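PDB 1ZOI: esterase from Pseudomonas putida, which hydrolyses esters stereoselectively as an alpha/beta-hydrolase-fold esterase, an activity of use in making D-beta-acetylthioisobutyric acid. Local coordinates for residues 137-140 and 141-144. Residues are numbered along the deposited sequence; the frame is centred on the assembly and turned at random.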
ATOM      1  N   GLY A 137      14.343 -16.544  29.942  1.00 21.55           N
ATOM      2  CA  GLY A 137      13.628 -15.693  29.011  1.00 19.79           C
ATOM      3  C   GLY A 137      13.776 -14.209  29.297  1.00 19.65           C
ATOM      4  O   GLY A 137      14.491 -13.802  30.214  1.00 20.74           O
ATOM      5  N   LEU A 138      13.095 -13.394  28.500  1.00 17.15           N
ATOM      6  CA  LEU A 138      13.126 -11.945  28.655  1.00 15.64           C
ATOM      7  C   LEU A 138      11.956 -11.508  29.529  1.00 15.23           C
ATOM      8  O   LEU A 138      10.838 -12.001  29.366  1.00 14.05           O
ATOM      9  CB  LEU A 138      13.000 -11.267  27.287  1.00 17.44           C
ATOM     10  CG  LEU A 138      14.227 -11.196  26.382  1.00 16.51           C
ATOM     11  CD1 LEU A 138      13.793 -10.845  24.962  1.00 19.16           C
ATOM     12  CD2 LEU A 138      15.199 -10.159  26.928  1.00 17.79           C
ATOM     13  N   PRO A 139      12.190 -10.577  30.467  1.00 16.83           N
ATOM     14  CA  PRO A 139      11.089 -10.125  31.324  1.00 17.80           C
ATOM     15  C   PRO A 139       9.903  -9.637  30.490  1.00 16.76           C
ATOM     16  O   PRO A 139      10.080  -9.005  29.448  1.00 15.99           O
ATOM     17  CB  PRO A 139      11.731  -9.017  32.165  1.00 25.28           C
ATOM     18  CG  PRO A 139      12.875  -8.543  31.320  1.00 27.45           C
ATOM     19  CD  PRO A 139      13.423  -9.826  30.755  1.00 24.08           C
ATOM     20  N   LYS A 140       8.697  -9.947  30.950  1.00 15.85           N
ATOM     21  CA  LYS A 140       7.487  -9.561  30.235  1.00 14.52           C
ATOM     22  C   LYS A 140       7.427  -8.061  29.957  1.00 15.73           C
ATOM     23  O   LYS A 140       6.833  -7.634  28.969  1.00 14.76           O
ATOM     24  CB  LYS A 140       6.254 -10.004  31.028  1.00 15.29           C
ATOM     25  CG  LYS A 140       4.928  -9.699  30.342  1.00 16.64           C
ATOM     26  CD  LYS A 140       3.770 -10.399  31.045  1.00 20.15           C
ATOM     27  CE  LYS A 140       2.424 -10.035  30.421  1.00 19.70           C
ATOM     28  NZ  LYS A 140       2.059  -8.610  30.662  1.00 22.79           N
ATOM     29  N   SER A 141       8.057  -7.267  30.821  1.00 15.24           N
ATOM     30  CA  SER A 141       8.070  -5.818  30.663  1.00 15.07           C
ATOM     31  C   SER A 141       8.578  -5.386  29.290  1.00 14.80           C
ATOM     32  O   SER A 141       8.162  -4.354  28.764  1.00 15.73           O
ATOM     33  CB  SER A 141       8.938  -5.176  31.750  1.00 16.52           C
ATOM     34  OG  SER A 141      10.283  -5.612  31.651  1.00 16.41           O
ATOM     35  N   VAL A 142       9.490  -6.170  28.723  1.00 13.23           N
ATOM     36  CA  VAL A 142      10.054  -5.872  27.412  1.00 12.79           C
ATOM     37  C   VAL A 142       8.941  -5.906  26.365  1.00 12.42           C
ATOM     38  O   VAL A 142       8.836  -5.015  25.511  1.00 11.63           O
ATOM     39  CB  VAL A 142      11.138  -6.905  27.043  1.00 12.29           C
ATOM     40  CG1 VAL A 142      11.547  -6.747  25.584  1.00 13.45           C
ATOM     41  CG2 VAL A 142      12.354  -6.721  27.953  1.00 11.52           C
ATOM     42  N   PHE A 143       8.104  -6.930  26.449  1.00 14.09           N
ATOM     43  CA  PHE A 143       7.010  -7.090  25.506  1.00 13.50           C
ATOM     44  C   PHE A 143       5.886  -6.099  25.789  1.00 13.74           C
ATOM     45  O   PHE A 143       5.206  -5.656  24.866  1.00 14.25           O
ATOM     46  CB  PHE A 143       6.532  -8.546  25.531  1.00 14.42           C
ATOM     47  CG  PHE A 143       7.644  -9.530  25.278  1.00 13.84           C
ATOM     48  CD1 PHE A 143       8.309  -9.546  24.053  1.00 11.96           C
ATOM     49  CD2 PHE A 143       8.083 -10.382  26.285  1.00 13.99           C
ATOM     50  CE1 PHE A 143       9.399 -10.391  23.840  1.00 13.61           C
ATOM     51  CE2 PHE A 143       9.176 -11.236  26.079  1.00 12.63           C
ATOM     52  CZ  PHE A 143       9.834 -11.236  24.853  1.00 14.11           C
ATOM     53  N   ASP A 144       5.700  -5.732  27.056  1.00 13.85           N
ATOM     54  CA  ASP A 144       4.674  -4.745  27.393  1.00 12.78           C
ATOM     55  C   ASP A 144       5.088  -3.425  26.736  1.00 12.58           C
ATOM     56  O   ASP A 144       4.245  -2.655  26.261  1.00 11.32           O
ATOM     57  CB  ASP A 144       4.570  -4.536  28.913  1.00 16.43           C
ATOM     58  CG  ASP A 144       4.132  -5.783  29.659  1.00 16.36           C
ATOM     59  OD1 ASP A 144       3.456  -6.650  29.066  1.00 18.53           O
ATOM     60  OD2 ASP A 144       4.452  -5.888  30.865  1.00 21.77           O
TER
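Lys140 meets Asp144 through an almost fully extended chain: with CG opposite the backbone N (chi1 -178°) and the next two torsions also near trans, the methylenes run out past the carboxylate, and the bend at chi4 (-68°) brings the ammonium group back to it. NZ then lies 2.9 Å from Asp144 OD1, in a salt bridge that uses the syn lone pair of that oxygen. The two side chains cross at about a right angle, and the aliphatic part joins in, Lys140 CG lying 3.6 Å from Asp144 OD1. The partners stand four positions apart, so the bridge spans about one helical turn, and the backbone follows the same spacing: Asp144 N donates to Lys140 O at 2.9 Å. Phe143 N makes only a weak bond to that oxygen. One residue earlier, Val142 N bonds to Pro139 O at 3.0 Å, an i to i+3 link where loop passes into helix. This is the start of helix 140-152, the first helix of the insertion between strands 118-121 and 219-224, which in this alpha/beta hydrolase fold probably forms the cap over the core domain built on the central sheet. Apolar contacts tie the incoming loop to the same turn. Leu138 crosses Phe143 at about a right angle, its CD1 touching CZ of the ring at 4.0 Å, while its CB approaches CZ and CE2. The ring itself is buried, with Ile200 and Ser204 of helix 193-204 against it. On Pro139, CG rests 3.9 Å from Val142 CG2, and CB comes within 3.7 Å of Ser141 OG. Leu138 shares backbone hydrogen bonds with Met128 and Gln130, earlier in the same connection.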